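Rio2 kinase (Chaetomium thermophilum, PDB 4GYI) probably phosphorylates serine and threonine in proteins as an atypical RIO-type kinase, and acts in an ATPase-dependent way on the maturing pre-40S ribosomal subunit. Local coordinates at residues A[20-34]-A[72-85]. Numbering follows the deposited sequence.
Sequences LTAVEMGSKNHEIVP and YDGYRLTYGGLDYL
Leu20 and Leu85 meet where two helices of the N-terminal domain of Rio2 cross, and the pair is a compact example of how branched side chains lock steeply inclined helices together. The axes of 20-26 and 79-85 run at 112° and come no nearer than 10.5 Å, a gap bridged by side chains. Leu20 CG is swung away from its backbone N (chi1 -169°), which sends CD2 to Leu85 CG at 3.8 Å and CD1 to Leu77 CD1 at 3.7 Å; against Leu77 it lies nearly perpendicular. Leu85 divides its two methyl groups between neighbours on the other helix. CD2 reaches Thr21, whose hydroxyl bonds to Trp17 O one turn earlier, and CD1 rests 3.7 Å from Glu24 CB, the Leu85 side chain and the Glu24 stem running antiparallel alongside each other. With CG anti to the backbone N (chi1 -178°), the extended chain of Glu24 lays CB and CG against Leu85 CD1 and Leu77 CD2, and OE2 forms a salt bridge with Arg185.

The arrangement belongs to a winged-helix domain: a helix-turn-helix bundle of the HTH clan in which strands 64-68 and 75-77 form the wing hairpin, and strand 33-34 adds a short third strand. Val33 and Tyr75 form its antiparallel hydrogen-bonded pair, Val33 N to Tyr75 O at 2.9 Å and Tyr75 N to Val33 O at 3.0 Å. Beside this bridge, Ile32 sets CG2 3.7 Å from Gly74 N, next to the CB of Tyr72, whose ring lies farther out in a loose contact with His30, both rings being poorly ordered. At the other end of 75-77, Val23 CG1 presses on the backbone of Leu77, 3.7 Å from its N.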
ATOM      1  N   LEU A  20      22.377  -1.859 -10.194  1.00 41.57           N
ATOM      2  CA  LEU A  20      20.985  -2.158  -9.913  1.00 42.14           C
ATOM      3  C   LEU A  20      20.111  -0.965 -10.300  1.00 40.59           C
ATOM      4  O   LEU A  20      19.107  -1.120 -10.992  1.00 38.56           O
ATOM      5  CB  LEU A  20      20.782  -2.525  -8.436  1.00 36.55           C
ATOM      6  CG  LEU A  20      19.406  -3.098  -8.096  1.00 35.57           C
ATOM      7  CD1 LEU A  20      19.130  -4.314  -8.982  1.00 31.99           C
ATOM      8  CD2 LEU A  20      19.268  -3.465  -6.580  1.00 33.53           C
ATOM      9  N   THR A  21      20.506   0.226  -9.867  1.00 37.15           N
ATOM     10  CA  THR A  21      19.763   1.443 -10.189  1.00 41.18           C
ATOM     11  C   THR A  21      19.720   1.694 -11.697  1.00 40.37           C
ATOM     12  O   THR A  21      18.704   2.133 -12.239  1.00 38.94           O
ATOM     13  CB  THR A  21      20.398   2.663  -9.500  1.00 46.48           C
ATOM     14  OG1 THR A  21      20.397   2.466  -8.078  1.00 47.04           O
ATOM     15  CG2 THR A  21      19.633   3.940  -9.843  1.00 42.53           C
ATOM     16  N   ALA A  22      20.831   1.396 -12.364  1.00 42.33           N
ATOM     17  CA  ALA A  22      20.932   1.540 -13.813  1.00 49.79           C
ATOM     18  C   ALA A  22      19.978   0.614 -14.556  1.00 47.03           C
ATOM     19  O   ALA A  22      19.441   0.977 -15.604  1.00 46.55           O
ATOM     20  CB  ALA A  22      22.379   1.297 -14.281  1.00 50.08           C
ATOM     21  N   VAL A  23      19.786  -0.592 -14.038  1.00 40.89           N
ATOM     22  CA  VAL A  23      18.831  -1.511 -14.656  1.00 45.97           C
ATOM     23  C   VAL A  23      17.418  -0.958 -14.480  1.00 47.47           C
ATOM     24  O   VAL A  23      16.594  -0.989 -15.401  1.00 42.40           O
ATOM     25  CB  VAL A  23      18.922  -2.917 -14.052  1.00 41.23           C
ATOM     26  CG1 VAL A  23      17.800  -3.791 -14.589  1.00 43.40           C
ATOM     27  CG2 VAL A  23      20.286  -3.526 -14.351  1.00 45.60           C
ATOM     28  N   GLU A  24      17.155  -0.417 -13.296  1.00 43.28           N
ATOM     29  CA  GLU A  24      15.873   0.210 -13.054  1.00 50.90           C
ATOM     30  C   GLU A  24      15.608   1.343 -14.053  1.00 44.17           C
ATOM     31  O   GLU A  24      14.538   1.409 -14.645  1.00 43.63           O
ATOM     32  CB  GLU A  24      15.773   0.733 -11.620  1.00 36.25           C
ATOM     33  CG  GLU A  24      14.407   1.349 -11.327  1.00 45.10           C
ATOM     34  CD  GLU A  24      14.364   2.108 -10.017  1.00 48.99           C
ATOM     35  OE1 GLU A  24      15.410   2.633  -9.590  1.00 45.58           O
ATOM     36  OE2 GLU A  24      13.276   2.182  -9.417  1.00 51.43           O
ATOM     37  N   MET A  25      16.577   2.230 -14.238  1.00 45.70           N
ATOM     38  CA  MET A  25      16.361   3.390 -15.106  1.00 51.58           C
ATOM     39  C   MET A  25      16.204   2.998 -16.560  1.00 42.25           C
ATOM     40  O   MET A  25      15.417   3.594 -17.284  1.00 57.29           O
ATOM     41  CB  MET A  25      17.495   4.390 -14.973  1.00 59.00           C
ATOM     42  CG  MET A  25      17.400   5.266 -13.754  1.00 61.80           C
ATOM     43  SD  MET A  25      18.983   6.068 -13.448  1.00118.06           S
ATOM     44  CE  MET A  25      18.589   7.046 -11.996  1.00 91.67           C
ATOM     45  N   GLY A  26      16.960   1.992 -16.978  1.00 44.35           N
ATOM     46  CA  GLY A  26      16.919   1.514 -18.347  1.00 40.24           C
ATOM     47  C   GLY A  26      15.680   0.710 -18.683  1.00 51.54           C
ATOM     48  O   GLY A  26      15.388   0.486 -19.852  1.00 55.24           O
ATOM     49  N   SER A  27      14.949   0.267 -17.667  1.00 52.58           N
ATOM     50  CA  SER A  27      13.727  -0.487 -17.914  1.00 53.67           C
ATOM     51  C   SER A  27      12.522   0.438 -17.963  1.00 57.23           C
ATOM     52  O   SER A  27      11.392  -0.019 -18.046  1.00 55.72           O
ATOM     53  CB  SER A  27      13.521  -1.604 -16.887  1.00 43.10           C
ATOM     54  OG  SER A  27      13.589  -1.112 -15.569  1.00 49.21           O
ATOM     55  N   LYS A  28      12.788   1.739 -17.909  1.00 63.43           N
ATOM     56  CA  LYS A  28      11.763   2.766 -18.068  1.00 77.68           C
ATOM     57  C   LYS A  28      10.961   2.583 -19.364  1.00 85.29           C
ATOM     58  O   LYS A  28       9.734   2.655 -19.354  1.00 82.14           O
ATOM     59  CB  LYS A  28      12.424   4.148 -18.031  1.00 91.62           C
ATOM     60  CG  LYS A  28      11.652   5.269 -18.718  1.00107.77           C
ATOM     61  CD  LYS A  28      12.551   6.079 -19.663  1.00116.92           C
ATOM     62  CE  LYS A  28      13.912   6.388 -19.039  1.00117.49           C
ATOM     63  NZ  LYS A  28      13.799   7.060 -17.713  1.00117.37           N
ATOM     64  N   ASN A  29      11.655   2.342 -20.477  1.00 94.67           N
ATOM     65  CA  ASN A  29      10.986   2.114 -21.757  1.00 90.79           C
ATOM     66  C   ASN A  29      10.688   0.637 -21.997  1.00 93.96           C
ATOM     67  O   ASN A  29       9.527   0.235 -22.046  1.00101.97           O
ATOM     68  CB  ASN A  29      11.791   2.706 -22.917  1.00 87.17           C
ATOM     69  N   HIS A  30      11.734  -0.174 -22.131  1.00 90.24           N
ATOM     70  CA  HIS A  30      11.553  -1.600 -22.403  1.00 84.06           C
ATOM     71  C   HIS A  30      11.874  -2.471 -21.194  1.00 75.19           C
ATOM     72  O   HIS A  30      12.641  -2.076 -20.320  1.00 75.53           O
ATOM     73  CB  HIS A  30      12.387  -2.029 -23.615  1.00 88.85           C
ATOM     74  CG  HIS A  30      11.827  -1.562 -24.926  1.00100.14           C
ATOM     75  ND1 HIS A  30      10.855  -0.588 -25.019  1.00 99.54           N
ATOM     76  CD2 HIS A  30      12.095  -1.945 -26.198  1.00104.57           C
ATOM     77  CE1 HIS A  30      10.556  -0.384 -26.289  1.00101.85           C
ATOM     78  NE2 HIS A  30      11.292  -1.196 -27.026  1.00105.69           N
ATOM     79  N   GLU A  31      11.297  -3.668 -21.161  1.00 63.92           N
ATOM     80  CA  GLU A  31      11.448  -4.574 -20.020  1.00 72.53           C
ATOM     81  C   GLU A  31      12.824  -5.249 -19.916  1.00 67.10           C
ATOM     82  O   GLU A  31      13.350  -5.447 -18.817  1.00 59.80           O
ATOM     83  CB  GLU A  31      10.349  -5.636 -20.049  1.00 83.34           C
ATOM     84  CG  GLU A  31      10.544  -6.750 -19.036  1.00 86.81           C
ATOM     85  CD  GLU A  31       9.314  -6.969 -18.187  1.00 81.96           C
ATOM     86  OE1 GLU A  31       8.387  -6.136 -18.273  1.00 69.64           O
ATOM     87  OE2 GLU A  31       9.278  -7.971 -17.439  1.00 88.54           O
ATOM     88  N   ILE A  32      13.391  -5.628 -21.057  1.00 57.10           N
ATOM     89  CA  ILE A  32      14.735  -6.177 -21.085  1.00 56.27           C
ATOM     90  C   ILE A  32      15.682  -5.034 -21.358  1.00 57.83           C
ATOM     91  O   ILE A  32      15.468  -4.254 -22.288  1.00 64.54           O
ATOM     92  CB  ILE A  32      14.908  -7.246 -22.175  1.00 62.79           C
ATOM     93  CG1 ILE A  32      13.988  -8.438 -21.909  1.00 65.92           C
ATOM     94  CG2 ILE A  32      16.364  -7.710 -22.256  1.00 60.04           C
ATOM     95  CD1 ILE A  32      13.840  -9.364 -23.108  1.00 73.39           C
ATOM     96  N   VAL A  33      16.718  -4.921 -20.535  1.00 47.00           N
ATOM     97  CA  VAL A  33      17.706  -3.880 -20.720  1.00 48.87           C
ATOM     98  C   VAL A  33      19.000  -4.517 -21.182  1.00 54.64           C
ATOM     99  O   VAL A  33      19.638  -5.237 -20.411  1.00 53.26           O
ATOM    100  CB  VAL A  33      17.966  -3.108 -19.424  1.00 47.61           C
ATOM    101  CG1 VAL A  33      18.837  -1.901 -19.718  1.00 50.99           C
ATOM    102  CG2 VAL A  33      16.670  -2.664 -18.820  1.00 45.26           C
ATOM    103  N   PRO A  34      19.379  -4.276 -22.452  1.00 54.12           N
ATOM    104  CA  PRO A  34      20.606  -4.871 -23.000  1.00 50.77           C
ATOM    105  C   PRO A  34      21.840  -4.541 -22.168  1.00 52.93           C
ATOM    106  O   PRO A  34      21.967  -3.433 -21.645  1.00 51.52           O
ATOM    107  CB  PRO A  34      20.713  -4.267 -24.409  1.00 55.18           C
ATOM    108  CG  PRO A  34      19.616  -3.244 -24.513  1.00 65.08           C
ATOM    109  CD  PRO A  34      18.590  -3.581 -23.482  1.00 59.00           C
ATOM    110  N   TYR A  72      16.950  -8.840 -28.277  1.00101.61           N
ATOM    111  CA  TYR A  72      17.155  -8.211 -26.978  1.00106.61           C
ATOM    112  C   TYR A  72      17.747  -9.201 -25.982  1.00103.18           C
ATOM    113  O   TYR A  72      17.049 -10.055 -25.441  1.00103.18           O
ATOM    114  CB  TYR A  72      15.844  -7.596 -26.469  1.00110.92           C
ATOM    115  CG  TYR A  72      15.202  -6.672 -27.491  1.00123.45           C
ATOM    116  CD1 TYR A  72      14.425  -7.184 -28.527  1.00132.34           C
ATOM    117  CD2 TYR A  72      15.392  -5.296 -27.436  1.00126.40           C
ATOM    118  CE1 TYR A  72      13.850  -6.353 -29.477  1.00138.84           C
ATOM    119  CE2 TYR A  72      14.816  -4.454 -28.381  1.00130.87           C
ATOM    120  CZ  TYR A  72      14.045  -4.990 -29.401  1.00137.21           C
ATOM    121  OH  TYR A  72      13.469  -4.169 -30.349  1.00137.51           O
ATOM    122  N   ASP A  73      19.052  -9.084 -25.768  1.00102.11           N
ATOM    123  CA  ASP A  73      19.777  -9.946 -24.847  1.00 98.54           C
ATOM    124  C   ASP A  73      20.344  -9.090 -23.719  1.00 87.72           C
ATOM    125  O   ASP A  73      21.316  -8.354 -23.908  1.00 91.23           O
ATOM    126  CB  ASP A  73      20.901 -10.682 -25.585  1.00106.68           C
ATOM    127  CG  ASP A  73      21.437 -11.872 -24.809  1.00112.81           C
ATOM    128  OD1 ASP A  73      20.698 -12.424 -23.966  1.00116.81           O
ATOM    129  OD2 ASP A  73      22.597 -12.263 -25.052  1.00115.21           O
ATOM    130  N   GLY A  74      19.725  -9.181 -22.548  1.00 71.26           N
ATOM    131  CA  GLY A  74      20.119  -8.363 -21.420  1.00 58.27           C
ATOM    132  C   GLY A  74      19.551  -8.870 -20.116  1.00 54.24           C
ATOM    133  O   GLY A  74      19.406 -10.070 -19.906  1.00 67.98           O
ATOM    134  N   TYR A  75      19.220  -7.949 -19.226  1.00 55.30           N
ATOM    135  CA  TYR A  75      18.684  -8.323 -17.924  1.00 55.14           C
ATOM    136  C   TYR A  75      17.432  -7.517 -17.595  1.00 52.03           C
ATOM    137  O   TYR A  75      17.235  -6.404 -18.087  1.00 51.67           O
ATOM    138  CB  TYR A  75      19.736  -8.107 -16.832  1.00 46.47           C
ATOM    139  CG  TYR A  75      20.982  -8.944 -17.007  1.00 54.06           C
ATOM    140  CD1 TYR A  75      21.155 -10.119 -16.287  1.00 58.20           C
ATOM    141  CD2 TYR A  75      21.984  -8.559 -17.890  1.00 49.23           C
ATOM    142  CE1 TYR A  75      22.287 -10.883 -16.439  1.00 65.51           C
ATOM    143  CE2 TYR A  75      23.119  -9.321 -18.048  1.00 63.15           C
ATOM    144  CZ  TYR A  75      23.265 -10.480 -17.320  1.00 70.34           C
ATOM    145  OH  TYR A  75      24.395 -11.240 -17.474  1.00 79.32           O
ATOM    146  N   ARG A  76      16.575  -8.085 -16.761  1.00 47.63           N
ATOM    147  CA  ARG A  76      15.469  -7.316 -16.223  1.00 44.83           C
ATOM    148  C   ARG A  76      15.583  -7.253 -14.719  1.00 40.88           C
ATOM    149  O   ARG A  76      16.181  -8.124 -14.087  1.00 45.54           O
ATOM    150  CB  ARG A  76      14.125  -7.937 -16.601  1.00 46.11           C
ATOM    151  CG  ARG A  76      13.911  -9.314 -16.024  1.00 51.37           C
ATOM    152  CD  ARG A  76      12.514  -9.837 -16.326  1.00 54.02           C
ATOM    153  NE  ARG A  76      12.319 -11.171 -15.767  1.00 57.24           N
ATOM    154  CZ  ARG A  76      11.969 -11.401 -14.507  1.00 57.08           C
ATOM    155  NH1 ARG A  76      11.774 -10.383 -13.679  1.00 58.05           N
ATOM    156  NH2 ARG A  76      11.826 -12.641 -14.076  1.00 57.01           N
ATOM    157  N   LEU A  77      14.988  -6.216 -14.155  1.00 39.95           N
ATOM    158  CA  LEU A  77      14.844  -6.099 -12.722  1.00 39.16           C
ATOM    159  C   LEU A  77      13.852  -7.162 -12.233  1.00 39.05           C
ATOM    160  O   LEU A  77      12.850  -7.427 -12.900  1.00 39.69           O
ATOM    161  CB  LEU A  77      14.314  -4.705 -12.431  1.00 46.18           C
ATOM    162  CG  LEU A  77      14.366  -4.110 -11.039  1.00 46.98           C
ATOM    163  CD1 LEU A  77      15.805  -3.984 -10.590  1.00 49.97           C
ATOM    164  CD2 LEU A  77      13.681  -2.748 -11.097  1.00 39.82           C
ATOM    165  N   THR A  78      14.128  -7.794 -11.094  1.00 32.44           N
ATOM    166  CA  THR A  78      13.127  -8.667 -10.491  1.00 40.81           C
ATOM    167  C   THR A  78      12.378  -7.904  -9.408  1.00 41.92           C
ATOM    168  O   THR A  78      12.726  -6.768  -9.081  1.00 38.46           O
ATOM    169  CB  THR A  78      13.730  -9.926  -9.856  1.00 42.83           C
ATOM    170  OG1 THR A  78      14.597  -9.547  -8.776  1.00 36.94           O
ATOM    171  CG2 THR A  78      14.485 -10.740 -10.889  1.00 45.66           C
ATOM    172  N   TYR A  79      11.337  -8.517  -8.868  1.00 34.44           N
ATOM    173  CA  TYR A  79      10.612  -7.915  -7.763  1.00 29.00           C
ATOM    174  C   TYR A  79      11.516  -7.682  -6.550  1.00 28.00           C
ATOM    175  O   TYR A  79      11.423  -6.642  -5.877  1.00 30.37           O
ATOM    176  CB  TYR A  79       9.420  -8.793  -7.387  1.00 31.13           C
ATOM    177  CG  TYR A  79       8.428  -8.977  -8.521  1.00 35.27           C
ATOM    178  CD1 TYR A  79       7.756  -7.891  -9.049  1.00 31.03           C
ATOM    179  CD2 TYR A  79       8.169 -10.234  -9.062  1.00 35.55           C
ATOM    180  CE1 TYR A  79       6.855  -8.036 -10.065  1.00 39.47           C
ATOM    181  CE2 TYR A  79       7.256 -10.391 -10.095  1.00 47.53           C
ATOM    182  CZ  TYR A  79       6.592  -9.281 -10.584  1.00 44.45           C
ATOM    183  OH  TYR A  79       5.682  -9.380 -11.612  1.00 40.23           O
ATOM    184  N   GLY A  80      12.398  -8.644  -6.283  1.00 32.14           N
ATOM    185  CA  GLY A  80      13.342  -8.519  -5.184  1.00 32.27           C
ATOM    186  C   GLY A  80      14.233  -7.310  -5.396  1.00 35.64           C
ATOM    187  O   GLY A  80      14.518  -6.560  -4.460  1.00 38.55           O
ATOM    188  N   GLY A  81      14.663  -7.111  -6.641  1.00 40.23           N
ATOM    189  CA  GLY A  81      15.493  -5.965  -6.987  1.00 30.75           C
ATOM    190  C   GLY A  81      14.850  -4.625  -6.665  1.00 31.75           C
ATOM    191  O   GLY A  81      15.498  -3.738  -6.093  1.00 34.33           O
ATOM    192  N   LEU A  82      13.567  -4.489  -7.011  1.00 28.96           N
ATOM    193  CA  LEU A  82      12.796  -3.275  -6.721  1.00 29.40           C
ATOM    194  C   LEU A  82      12.646  -3.043  -5.212  1.00 22.93           C
ATOM    195  O   LEU A  82      12.843  -1.926  -4.724  1.00 31.29           O
ATOM    196  CB  LEU A  82      11.409  -3.355  -7.406  1.00 25.15           C
ATOM    197  CG  LEU A  82      10.594  -2.052  -7.477  1.00 36.07           C
ATOM    198  CD1 LEU A  82      11.284  -1.034  -8.403  1.00 23.26           C
ATOM    199  CD2 LEU A  82       9.147  -2.295  -7.912  1.00 30.20           C
ATOM    200  N   ASP A  83      12.272  -4.103  -4.483  1.00 24.04           N
ATOM    201  CA  ASP A  83      12.247  -4.101  -3.007  1.00 23.35           C
ATOM    202  C   ASP A  83      13.551  -3.503  -2.461  1.00 32.10           C
ATOM    203  O   ASP A  83      13.540  -2.536  -1.691  1.00 30.09           O
ATOM    204  CB  ASP A  83      12.114  -5.541  -2.457  1.00 23.81           C
ATOM    205  CG  ASP A  83      10.768  -6.201  -2.787  1.00 39.85           C
ATOM    206  OD1 ASP A  83       9.848  -5.515  -3.291  1.00 34.35           O
ATOM    207  OD2 ASP A  83      10.627  -7.422  -2.514  1.00 39.50           O
ATOM    208  N   TYR A  84      14.677  -4.078  -2.892  1.00 33.59           N
ATOM    209  CA  TYR A  84      15.994  -3.630  -2.426  1.00 36.71           C
ATOM    210  C   TYR A  84      16.218  -2.153  -2.733  1.00 38.63           C
ATOM    211  O   TYR A  84      16.657  -1.399  -1.872  1.00 30.61           O
ATOM    212  CB  TYR A  84      17.118  -4.460  -3.050  1.00 31.58           C
ATOM    213  CG  TYR A  84      17.507  -5.694  -2.262  1.00 40.44           C
ATOM    214  CD1 TYR A  84      18.847  -5.995  -2.022  1.00 45.34           C
ATOM    215  CD2 TYR A  84      16.544  -6.562  -1.770  1.00 45.14           C
ATOM    216  CE1 TYR A  84      19.212  -7.132  -1.320  1.00 45.52           C
ATOM    217  CE2 TYR A  84      16.899  -7.696  -1.059  1.00 37.79           C
ATOM    218  CZ  TYR A  84      18.232  -7.977  -0.841  1.00 50.10           C
ATOM    219  OH  TYR A  84      18.576  -9.107  -0.138  1.00 49.52           O
ATOM    220  N   LEU A  85      15.893  -1.747  -3.960  1.00 38.88           N
ATOM    221  CA  LEU A  85      16.027  -0.346  -4.347  1.00 42.82           C
ATOM    222  C   LEU A  85      15.178   0.560  -3.467  1.00 39.98           C
ATOM    223  O   LEU A  85      15.633   1.620  -3.060  1.00 35.20           O
ATOM    224  CB  LEU A  85      15.654  -0.147  -5.815  1.00 36.75           C
ATOM    225  CG  LEU A  85      16.708  -0.625  -6.804  1.00 39.08           C
ATOM    226  CD1 LEU A  85      16.149  -0.639  -8.212  1.00 28.72           C
ATOM    227  CD2 LEU A  85      17.955   0.259  -6.720  1.00 41.74           C
TER